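Local coordinates for hypothetical protein (Bacteroides caccae, PDB 4M8R) that is of unknown function but belongs to a family that joins an N-terminal Ig-like domain to a WD40-like beta-propeller domain, at residues A[46-51]-A[86-91]; A[79-84]-A[106-111]; A[14-19]-A[101-106]. All blocks are in the same frame, centred on the assembly; numbering follows the deposited sequence.

Overall arrangement
From the N terminus, residues 14-19 form the first half of contact 3, which sets them beside 101-106 and closes the widest loop of the three. Contact 1, between 46-51 and 86-91, falls wholly within that loop and joins neighbouring antiparallel strands. Contact 2 starts at 79-84, inside the loops of both others, and runs on to 106-111, past the end of contact 1's loop and overlapping the end of contact 3 at V106, so it crosses each. Strand 99-108 supplies 101-106 of contact 3 and the start of 106-111, and hydrogen-bonds to strand 88-96 of contact 1. Together the three tie early, middle and late strands of the Ig-like domain into one body.

Contact 1 (A[46-51]-A[86-91]); sequences FDFRWD and PESRVE. With PO4 (phosphate ion), chain C; PO4 (phosphate ion), chain D.
W50 and P86 pack tightly where the antiparallel strand pair ends, P86 in the loop just before strand 88-96: its CG stands over one indole face, 3.3 Å from the centroid of the five-membered ring, in a CH-pi contact. With CG between the backbone N and the carbonyl carbon (chi1 68°), W50 presents that face to the proline. V90 continues the apolar packing, CG1 meeting CD1 of F46 at 3.5 Å and CG2 meeting CD2 of F48 at 3.6 Å. Along the backbone, D47 with E91 and R49 with R89 form hydrogen-bonded pairs. At D51 direct contact gives way to a water that accepts from its N and donates to O of E87.

The face bearing the two arginines is polar, and its charges meet phosphates and the second subunit, whose K234 pairs with D47. CD of R89 lies over the centre of the R49 guanidinium, 3.3 Å from CZ; at the group's edge, NH1 reaches O3 of the chain C phosphate at 2.8 Å. NH2 of R89 instead bonds the chain D phosphate. R213 of the second subunit bonds both ions. This is consistent with a seam between subunits that can accept anions, although these phosphates probably came from the crystallisation liquor.

Contact 2 (A[79-84]-A[106-111]); sequences IRMPYR and VLLADG
M81, a selenomethionine, is folded at chi2 (-55°) and again at chi3, and this double bend carries its methyl CE to V106 and L108 instead of letting the chain run out straight. In L108, CG stands anti to the backbone N (chi1 -177°), which turns its methyls toward 79-84. M81, V106 and L108 are buried in the Ig-like domain, and the rest of the contact lies partly exposed at its end near the propeller part. The three buried residues meet through side chains, and backbone bonding enters only at R84 and G111.

M81 and V106 reach toward each other tip to tip, CE lying 3.9 Å from CG2 of V106. Against L108 the geometry differs: the two side chains slide past one another in opposite directions, with CB of M81 3.7 Å from CD1 of L108. The other leucine methyl, CD2, lies 3.8 Å from the carbonyl O of P82, so a single leucine packs against two successive residues. V25 of strand 24-25 touches M81, V106 and L108 alike, while F46 packs on M81 and P82.

Beyond this apolar patch the two segments converge mainly through backbone. CA of Y83 and CA of G111 are only 4.5 Å apart, an approach helped by the lack of a side chain on G111, whose missing CB would point into the Y83-R84 backbone. The R84 side chain starts out away from 106-111, and its guanidinium pairs with D180 and the carbonyl O of T161, both within the WD40-like part of the chain. Its backbone stays behind to close the contact: N of R84 donates to O of G111 at 2.7 Å, from a position 55° out of the carbonyl plane.

Contact 3 (A[14-19]-A[101-106]); sequences TNAGVT and MSLGKV. With PO4 (phosphate ion), chain D.
V18 rests one methyl on the peptide link between L103 and G104, its CG2 lying 3.7 Å from C of L103 and equally near N of G104. The same methyl meets CB of L103 at 3.9 Å, and a CB on G104 would run into it, so the glycine makes room for the valine. Its other methyl, CG1, makes a looser approach to CG1 of V106, at 4.4 Å. CB of A16 adds a lighter touch on CD2 of L103, at 4.1 Å. Between them, CA of G17 offers a CA-H...O contact to O of L103 at 3.5 Å.

No direct hydrogen bond links the two strands, though they run within 26° of parallel. A water fills that role, accepting from N of V18 and donating to O of L103 at 2.8 Å. In the next shell, L103 and G104 both face I92, a classic beta bulge in strand 99-108.

K105 points the other way. Bent at chi3 (-68°), it brings NZ to O2 and O4 of the chain D phosphate, each at 2.8 Å. R89 and, from the second subunit, R213 and N238 grip the same ion, so an alanine in place of K105 would probably leave O4 without this donor and the phosphate less firmly held.

Strand 16-18 is an outermost strand that pairs antiparallel with strand 30-36, whereas 99-108 lies between 88-96, antiparallel, and 24-25, parallel; their meeting here draws distant parts of the strand order together, with no helix intervening.

Contact 1 (A[46-51]-A[86-91])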
loop_
_atom_site.group_PDB
_atom_site.type_symbol
_atom_site.label_atom_id
_atom_site.label_comp_id
_atom_site.label_asym_id
_atom_site.label_seq_id
_atom_site.Cartn_x
_atom_site.Cartn_y
_atom_site.Cartn_z
ATOM N N PHE A 46 3.436 -19.226 -21.434
ATOM C CA PHE A 46 2.267 -19.541 -20.627
ATOM C C PHE A 46 1.466 -18.277 -20.374
ATOM O O PHE A 46 2.047 -17.210 -20.173
ATOM C CB PHE A 46 2.689 -20.046 -19.252
ATOM C CG PHE A 46 3.387 -21.371 -19.254
ATOM C CD1 PHE A 46 2.854 -22.461 -19.926
ATOM C CD2 PHE A 46 4.548 -21.546 -18.509
ATOM C CE1 PHE A 46 3.487 -23.693 -19.885
ATOM C CE2 PHE A 46 5.184 -22.771 -18.469
ATOM C CZ PHE A 46 4.655 -23.847 -19.158
ATOM N N ASP A 47 0.141 -18.406 -20.363
ATOM C CA ASP A 47 -0.741 -17.397 -19.779
ATOM C C ASP A 47 -1.537 -18.069 -18.658
ATOM O O ASP A 47 -2.116 -19.131 -18.859
ATOM C CB ASP A 47 -1.695 -16.808 -20.829
ATOM C CG ASP A 47 -1.038 -15.718 -21.702
ATOM O OD1 ASP A 47 0.180 -15.446 -21.568
ATOM O OD2 ASP A 47 -1.754 -15.119 -22.535
ATOM N N PHE A 48 -1.560 -17.444 -17.484
ATOM C CA PHE A 48 -2.226 -17.998 -16.305
ATOM C C PHE A 48 -3.490 -17.213 -15.965
ATOM O O PHE A 48 -3.505 -15.985 -16.052
ATOM C CB PHE A 48 -1.287 -17.945 -15.093
ATOM C CG PHE A 48 -0.031 -18.760 -15.251
ATOM C CD1 PHE A 48 1.041 -18.274 -15.983
ATOM C CD2 PHE A 48 0.092 -19.989 -14.634
ATOM C CE1 PHE A 48 2.202 -19.014 -16.116
ATOM C CE2 PHE A 48 1.245 -20.735 -14.765
ATOM C CZ PHE A 48 2.300 -20.250 -15.512
ATOM N N ARG A 49 -4.533 -17.929 -15.560
ATOM C CA ARG A 49 -5.756 -17.321 -15.036
ATOM C C ARG A 49 -6.169 -18.061 -13.771
ATOM O O ARG A 49 -6.291 -19.278 -13.790
ATOM C CB ARG A 49 -6.875 -17.418 -16.062
ATOM C CG ARG A 49 -8.152 -16.690 -15.656
ATOM C CD ARG A 49 -9.373 -17.299 -16.331
ATOM N NE ARG A 49 -9.651 -18.646 -15.831
ATOM C CZ ARG A 49 -10.581 -19.460 -16.323
ATOM N NH1 ARG A 49 -11.350 -19.079 -17.340
ATOM N NH2 ARG A 49 -10.737 -20.669 -15.798
ATOM N N TRP A 50 -6.374 -17.335 -12.676
ATOM C CA TRP A 50 -6.741 -17.971 -11.412
ATOM C C TRP A 50 -7.783 -17.211 -10.592
ATOM O O TRP A 50 -7.938 -16.004 -10.724
ATOM C CB TRP A 50 -5.497 -18.218 -10.558
ATOM C CG TRP A 50 -4.823 -16.981 -10.047
ATOM C CD1 TRP A 50 -5.184 -16.245 -8.965
ATOM C CD2 TRP A 50 -3.644 -16.366 -10.576
ATOM N NE1 TRP A 50 -4.315 -15.199 -8.792
ATOM C CE2 TRP A 50 -3.357 -15.250 -9.764
ATOM C CE3 TRP A 50 -2.800 -16.649 -11.658
ATOM C CZ2 TRP A 50 -2.263 -14.404 -9.998
ATOM C CZ3 TRP A 50 -1.709 -15.805 -11.895
ATOM C CH2 TRP A 50 -1.456 -14.695 -11.064
ATOM N N ASP A 51 -8.484 -17.955 -9.739
ATOM C CA ASP A 51 -9.437 -17.406 -8.775
ATOM C C ASP A 51 -9.065 -17.923 -7.390
ATOM O O ASP A 51 -9.209 -19.112 -7.128
ATOM C CB ASP A 51 -10.849 -17.871 -9.123
ATOM C CG ASP A 51 -11.235 -17.538 -10.547
ATOM O OD1 ASP A 51 -11.438 -16.336 -10.829
ATOM O OD2 ASP A 51 -11.330 -18.472 -11.378
ATOM N N PRO A 86 -0.616 -19.830 -8.116
ATOM C CA PRO A 86 -1.793 -20.534 -7.593
ATOM C C PRO A 86 -2.366 -21.503 -8.613
ATOM O O PRO A 86 -1.906 -21.537 -9.765
ATOM C CB PRO A 86 -2.796 -19.411 -7.310
ATOM C CG PRO A 86 -2.320 -18.252 -8.104
ATOM C CD PRO A 86 -0.832 -18.379 -8.221
ATOM N N GLU A 87 -3.350 -22.295 -8.190
ATOM C CA GLU A 87 -4.049 -23.179 -9.112
ATOM C C GLU A 87 -4.588 -22.350 -10.264
ATOM O O GLU A 87 -5.332 -21.406 -10.046
ATOM C CB GLU A 87 -5.187 -23.918 -8.422
ATOM C CG GLU A 87 -6.047 -24.734 -9.377
ATOM C CD GLU A 87 -7.071 -25.576 -8.655
ATOM O OE1 GLU A 87 -6.683 -26.309 -7.722
ATOM O OE2 GLU A 87 -8.260 -25.522 -9.032
ATOM N N SER A 88 -4.215 -22.714 -11.486
ATOM C CA SER A 88 -4.466 -21.866 -12.643
ATOM C C SER A 88 -4.901 -22.636 -13.871
ATOM O O SER A 88 -4.436 -23.749 -14.120
ATOM C CB SER A 88 -3.191 -21.112 -13.007
ATOM O OG SER A 88 -2.832 -20.199 -11.995
ATOM N N ARG A 89 -5.782 -22.015 -14.642
ATOM C CA ARG A 89 -5.970 -22.365 -16.042
ATOM C C ARG A 89 -4.762 -21.814 -16.797
ATOM O O ARG A 89 -4.533 -20.598 -16.806
ATOM C CB ARG A 89 -7.259 -21.739 -16.586
ATOM C CG ARG A 89 -7.364 -21.665 -18.104
ATOM C CD ARG A 89 -8.630 -20.925 -18.504
ATOM N NE ARG A 89 -8.825 -20.835 -19.954
ATOM C CZ ARG A 89 -8.393 -19.839 -20.731
ATOM N NH1 ARG A 89 -7.716 -18.810 -20.230
ATOM N NH2 ARG A 89 -8.649 -19.875 -22.033
ATOM N N VAL A 90 -3.994 -22.708 -17.414
ATOM C CA VAL A 90 -2.788 -22.318 -18.137
ATOM C C VAL A 90 -2.982 -22.575 -19.622
ATOM O O VAL A 90 -3.240 -23.711 -20.024
ATOM C CB VAL A 90 -1.561 -23.106 -17.650
ATOM C CG1 VAL A 90 -0.312 -22.691 -18.420
ATOM C CG2 VAL A 90 -1.361 -22.893 -16.157
ATOM N N GLU A 91 -2.858 -21.524 -20.428
ATOM C CA GLU A 91 -2.874 -21.673 -21.873
ATOM C C GLU A 91 -1.440 -21.639 -22.376
ATOM O O GLU A 91 -0.654 -20.774 -21.976
ATOM C CB GLU A 91 -3.697 -20.575 -22.538
ATOM C CG GLU A 91 -3.893 -20.804 -24.031
ATOM C CD GLU A 91 -5.033 -20.001 -24.627
ATOM O OE1 GLU A 91 -5.559 -19.084 -23.952
ATOM O OE2 GLU A 91 -5.397 -20.287 -25.789
HETATM P P PO4 C . -13.122 -22.383 -18.162
HETATM O O1 PO4 C . -12.011 -22.978 -19.007
HETATM O O2 PO4 C . -12.860 -22.646 -16.701
HETATM O O3 PO4 C . -13.186 -20.900 -18.384
HETATM O O4 PO4 C . -14.443 -22.965 -18.588
HETATM P P PO4 D . -11.028 -21.047 -24.674
HETATM O O1 PO4 D . -9.870 -20.360 -25.359
HETATM O O2 PO4 D . -10.757 -21.225 -23.199
HETATM O O3 PO4 D . -12.294 -20.241 -24.831
HETATM O O4 PO4 D . -11.184 -22.402 -25.312
HETATM O O HOH W 1 -8.027 -20.798 -10.600
#

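Contact 2 (A[79-84]-A[106-111])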
loop_
_atom_site.group_PDB
_atom_site.type_symbol
_atom_site.label_atom_id
_atom_site.label_comp_id
_atom_site.label_asym_id
_atom_site.label_seq_id
_atom_site.Cartn_x
_atom_site.Cartn_y
_atom_site.Cartn_z
ATOM N N ILE A 79 8.167 -29.478 -22.033
ATOM C CA ILE A 79 8.305 -28.286 -21.194
ATOM C C ILE A 79 8.023 -28.628 -19.742
ATOM O O ILE A 79 7.337 -29.605 -19.459
ATOM C CB ILE A 79 7.370 -27.149 -21.651
ATOM C CG1 ILE A 79 5.900 -27.519 -21.440
ATOM C CG2 ILE A 79 7.634 -26.826 -23.111
ATOM C CD1 ILE A 79 4.927 -26.472 -21.938
ATOM N N ARG A 80 8.583 -27.839 -18.828
ATOM C CA ARG A 80 8.376 -28.057 -17.400
ATOM C C ARG A 80 7.340 -27.072 -16.875
ATOM O O ARG A 80 7.386 -25.900 -17.211
ATOM C CB ARG A 80 9.695 -27.903 -16.630
ATOM C CG ARG A 80 9.649 -28.522 -15.242
ATOM C CD ARG A 80 11.016 -28.577 -14.584
ATOM N NE ARG A 80 11.915 -29.542 -15.224
ATOM C CZ ARG A 80 11.870 -30.869 -15.057
ATOM N NH1 ARG A 80 10.957 -31.436 -14.269
ATOM N NH2 ARG A 80 12.748 -31.644 -15.694
HETATM N N MSE A 81 6.403 -27.555 -16.066
HETATM C CA MSE A 81 5.383 -26.695 -15.468
HETATM C C MSE A 81 5.982 -26.036 -14.249
HETATM O O MSE A 81 6.642 -26.690 -13.442
HETATM C CB MSE A 81 4.138 -27.498 -15.085
HETATM C CG MSE A 81 3.496 -28.241 -16.262
HETATM SE SE MSE A 81 3.058 -27.028 -17.753
HETATM C CE MSE A 81 1.768 -25.866 -16.840
ATOM N N PRO A 82 5.773 -24.718 -14.101
ATOM C CA PRO A 82 6.412 -23.966 -13.025
ATOM C C PRO A 82 5.732 -24.040 -11.656
ATOM O O PRO A 82 4.528 -24.296 -11.555
ATOM C CB PRO A 82 6.344 -22.529 -13.533
ATOM C CG PRO A 82 5.109 -22.489 -14.357
ATOM C CD PRO A 82 5.028 -23.832 -15.018
ATOM N N TYR A 83 6.535 -23.798 -10.623
ATOM C CA TYR A 83 6.053 -23.587 -9.262
ATOM C C TYR A 83 5.707 -22.116 -9.060
ATOM O O TYR A 83 5.891 -21.304 -9.963
ATOM C CB TYR A 83 7.132 -23.999 -8.250
ATOM C CG TYR A 83 7.380 -25.489 -8.179
ATOM C CD1 TYR A 83 8.267 -26.109 -9.051
ATOM C CD2 TYR A 83 6.730 -26.273 -7.231
ATOM C CE1 TYR A 83 8.490 -27.477 -8.990
ATOM C CE2 TYR A 83 6.951 -27.633 -7.157
ATOM C CZ TYR A 83 7.834 -28.232 -8.037
ATOM O OH TYR A 83 8.043 -29.594 -7.957
ATOM N N ARG A 84 5.187 -21.799 -7.877
ATOM C CA ARG A 84 4.986 -20.424 -7.390
ATOM C C ARG A 84 3.781 -19.681 -7.968
ATOM O O ARG A 84 3.624 -18.487 -7.725
ATOM C CB ARG A 84 6.261 -19.572 -7.533
ATOM C CG ARG A 84 7.472 -20.179 -6.843
ATOM C CD ARG A 84 8.675 -19.255 -6.847
ATOM N NE ARG A 84 9.709 -19.757 -5.942
ATOM C CZ ARG A 84 10.568 -20.735 -6.221
ATOM N NH1 ARG A 84 10.560 -21.346 -7.401
ATOM N NH2 ARG A 84 11.449 -21.113 -5.300
ATOM N N VAL A 106 -4.135 -26.429 -19.926
ATOM C CA VAL A 106 -4.081 -27.386 -18.835
ATOM C C VAL A 106 -4.505 -26.704 -17.558
ATOM O O VAL A 106 -4.505 -25.480 -17.472
ATOM C CB VAL A 106 -2.673 -27.986 -18.643
ATOM C CG1 VAL A 106 -2.266 -28.792 -19.864
ATOM C CG2 VAL A 106 -1.639 -26.905 -18.354
ATOM N N LEU A 107 -4.896 -27.506 -16.577
ATOM C CA LEU A 107 -5.171 -27.010 -15.241
ATOM C C LEU A 107 -3.951 -27.342 -14.396
ATOM O O LEU A 107 -3.591 -28.514 -14.243
ATOM C CB LEU A 107 -6.427 -27.666 -14.676
ATOM C CG LEU A 107 -6.875 -27.230 -13.277
ATOM C CD1 LEU A 107 -7.079 -25.725 -13.201
ATOM C CD2 LEU A 107 -8.155 -27.954 -12.887
ATOM N N LEU A 108 -3.297 -26.310 -13.875
ATOM C CA LEU A 108 -2.069 -26.477 -13.101
ATOM C C LEU A 108 -2.393 -26.381 -11.618
ATOM O O LEU A 108 -2.918 -25.367 -11.162
ATOM C CB LEU A 108 -1.054 -25.397 -13.486
ATOM C CG LEU A 108 0.323 -25.453 -12.820
ATOM C CD1 LEU A 108 1.048 -26.746 -13.157
ATOM C CD2 LEU A 108 1.146 -24.255 -13.247
ATOM N N ALA A 109 -2.073 -27.428 -10.867
ATOM C CA ALA A 109 -2.351 -27.453 -9.434
ATOM C C ALA A 109 -1.527 -26.390 -8.720
ATOM O O ALA A 109 -0.511 -25.943 -9.236
ATOM C CB ALA A 109 -2.054 -28.827 -8.858
ATOM N N ASP A 110 -1.973 -25.996 -7.531
ATOM C CA ASP A 110 -1.326 -24.939 -6.769
ATOM C C ASP A 110 0.167 -25.219 -6.589
ATOM O O ASP A 110 0.555 -26.318 -6.215
ATOM C CB ASP A 110 -1.997 -24.770 -5.400
ATOM C CG ASP A 110 -1.426 -23.596 -4.609
ATOM O OD1 ASP A 110 -0.370 -23.761 -3.972
ATOM O OD2 ASP A 110 -2.022 -22.507 -4.624
ATOM N N GLY A 111 0.993 -24.217 -6.867
ATOM C CA GLY A 111 2.435 -24.324 -6.659
ATOM C C GLY A 111 2.985 -23.273 -5.710
ATOM O O GLY A 111 4.184 -23.003 -5.707
#

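Contact 3 (A[14-19]-A[101-106])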
loop_
_atom_site.group_PDB
_atom_site.type_symbol
_atom_site.label_atom_id
_atom_site.label_comp_id
_atom_site.label_asym_id
_atom_site.label_seq_id
_atom_site.Cartn_x
_atom_site.Cartn_y
_atom_site.Cartn_z
ATOM N N THR A 14 1.397 -27.622 -37.798
ATOM C CA THR A 14 0.195 -28.354 -38.166
ATOM C C THR A 14 0.075 -29.625 -37.335
ATOM O O THR A 14 1.072 -30.107 -36.782
ATOM C CB THR A 14 0.247 -28.724 -39.650
ATOM O OG1 THR A 14 1.557 -29.217 -39.963
ATOM C CG2 THR A 14 -0.052 -27.501 -40.506
ATOM N N ASN A 15 -1.150 -30.152 -37.239
ATOM C CA ASN A 15 -1.436 -31.354 -36.447
ATOM C C ASN A 15 -0.854 -31.258 -35.042
ATOM O O ASN A 15 -0.305 -32.230 -34.519
ATOM C CB ASN A 15 -0.885 -32.594 -37.145
ATOM C CG ASN A 15 -1.318 -32.682 -38.584
ATOM O OD1 ASN A 15 -0.492 -32.619 -39.493
ATOM N ND2 ASN A 15 -2.622 -32.803 -38.805
ATOM N N ALA A 16 -0.976 -30.079 -34.442
ATOM C CA ALA A 16 -0.312 -29.786 -33.184
ATOM C C ALA A 16 -1.263 -29.841 -32.003
ATOM O O ALA A 16 -2.478 -29.800 -32.159
ATOM C CB ALA A 16 0.349 -28.418 -33.256
ATOM N N GLY A 17 -0.685 -29.907 -30.812
ATOM C CA GLY A 17 -1.465 -29.913 -29.584
ATOM C C GLY A 17 -0.603 -30.149 -28.360
ATOM O O GLY A 17 0.632 -30.154 -28.441
ATOM N N VAL A 18 -1.269 -30.357 -27.231
ATOM C CA VAL A 18 -0.611 -30.683 -25.981
ATOM C C VAL A 18 -1.093 -32.058 -25.570
ATOM O O VAL A 18 -2.290 -32.297 -25.500
ATOM C CB VAL A 18 -0.971 -29.666 -24.889
ATOM C CG1 VAL A 18 -0.176 -29.932 -23.622
ATOM C CG2 VAL A 18 -0.718 -28.251 -25.387
ATOM N N THR A 19 -0.164 -32.965 -25.300
ATOM C CA THR A 19 -0.522 -34.328 -24.931
ATOM C C THR A 19 -1.458 -34.325 -23.727
ATOM O O THR A 19 -2.460 -35.028 -23.722
ATOM C CB THR A 19 0.726 -35.174 -24.618
ATOM O OG1 THR A 19 1.569 -35.213 -25.775
ATOM C CG2 THR A 19 0.349 -36.597 -24.223
HETATM N N MSE A 101 0.872 -18.949 -31.352
HETATM C CA MSE A 101 -0.193 -19.893 -31.696
HETATM C C MSE A 101 -0.540 -20.668 -30.460
HETATM O O MSE A 101 0.348 -21.173 -29.770
HETATM C CB MSE A 101 0.262 -20.864 -32.787
HETATM C CG MSE A 101 -0.905 -21.630 -33.401
HETATM SE SE MSE A 101 -0.257 -23.088 -34.567
HETATM C CE MSE A 101 -1.736 -24.348 -34.230
ATOM N N SER A 102 -1.833 -20.775 -30.176
ATOM C CA SER A 102 -2.305 -21.539 -29.033
ATOM C C SER A 102 -2.209 -23.025 -29.331
ATOM O O SER A 102 -2.698 -23.484 -30.362
ATOM C CB SER A 102 -3.750 -21.182 -28.705
ATOM O OG SER A 102 -4.172 -21.876 -27.545
ATOM N N LEU A 103 -1.574 -23.770 -28.431
ATOM C CA LEU A 103 -1.426 -25.212 -28.588
ATOM C C LEU A 103 -2.459 -25.963 -27.764
ATOM O O LEU A 103 -2.913 -27.033 -28.160
ATOM C CB LEU A 103 -0.026 -25.645 -28.165
ATOM C CG LEU A 103 1.121 -25.066 -28.995
ATOM C CD1 LEU A 103 2.448 -25.337 -28.297
ATOM C CD2 LEU A 103 1.134 -25.624 -30.409
ATOM N N GLY A 104 -2.816 -25.413 -26.605
ATOM C CA GLY A 104 -3.793 -26.046 -25.730
ATOM C C GLY A 104 -3.794 -25.475 -24.328
ATOM O O GLY A 104 -3.066 -24.526 -24.033
ATOM N N LYS A 105 -4.607 -26.073 -23.464
ATOM C CA LYS A 105 -4.772 -25.606 -22.096
ATOM C C LYS A 105 -4.619 -26.749 -21.117
ATOM O O LYS A 105 -4.927 -27.896 -21.435
ATOM C CB LYS A 105 -6.157 -25.002 -21.919
ATOM C CG LYS A 105 -6.479 -23.900 -22.911
ATOM C CD LYS A 105 -7.912 -23.421 -22.761
ATOM C CE LYS A 105 -8.907 -24.487 -23.185
ATOM N NZ LYS A 105 -10.301 -23.971 -23.176
ATOM N N VAL A 106 -4.135 -26.429 -19.926
ATOM C CA VAL A 106 -4.081 -27.386 -18.835
ATOM C C VAL A 106 -4.505 -26.704 -17.558
ATOM O O VAL A 106 -4.505 -25.480 -17.472
ATOM C CB VAL A 106 -2.673 -27.986 -18.643
ATOM C CG1 VAL A 106 -2.266 -28.792 -19.864
ATOM C CG2 VAL A 106 -1.639 -26.905 -18.354
HETATM P P PO4 D . -11.028 -21.047 -24.674
HETATM O O1 PO4 D . -9.870 -20.360 -25.359
HETATM O O2 PO4 D . -10.757 -21.225 -23.199
HETATM O O3 PO4 D . -12.294 -20.241 -24.831
HETATM O O4 PO4 D . -11.184 -22.402 -25.312
HETATM O O HOH W 2 -4.167 -29.546 -27.761
#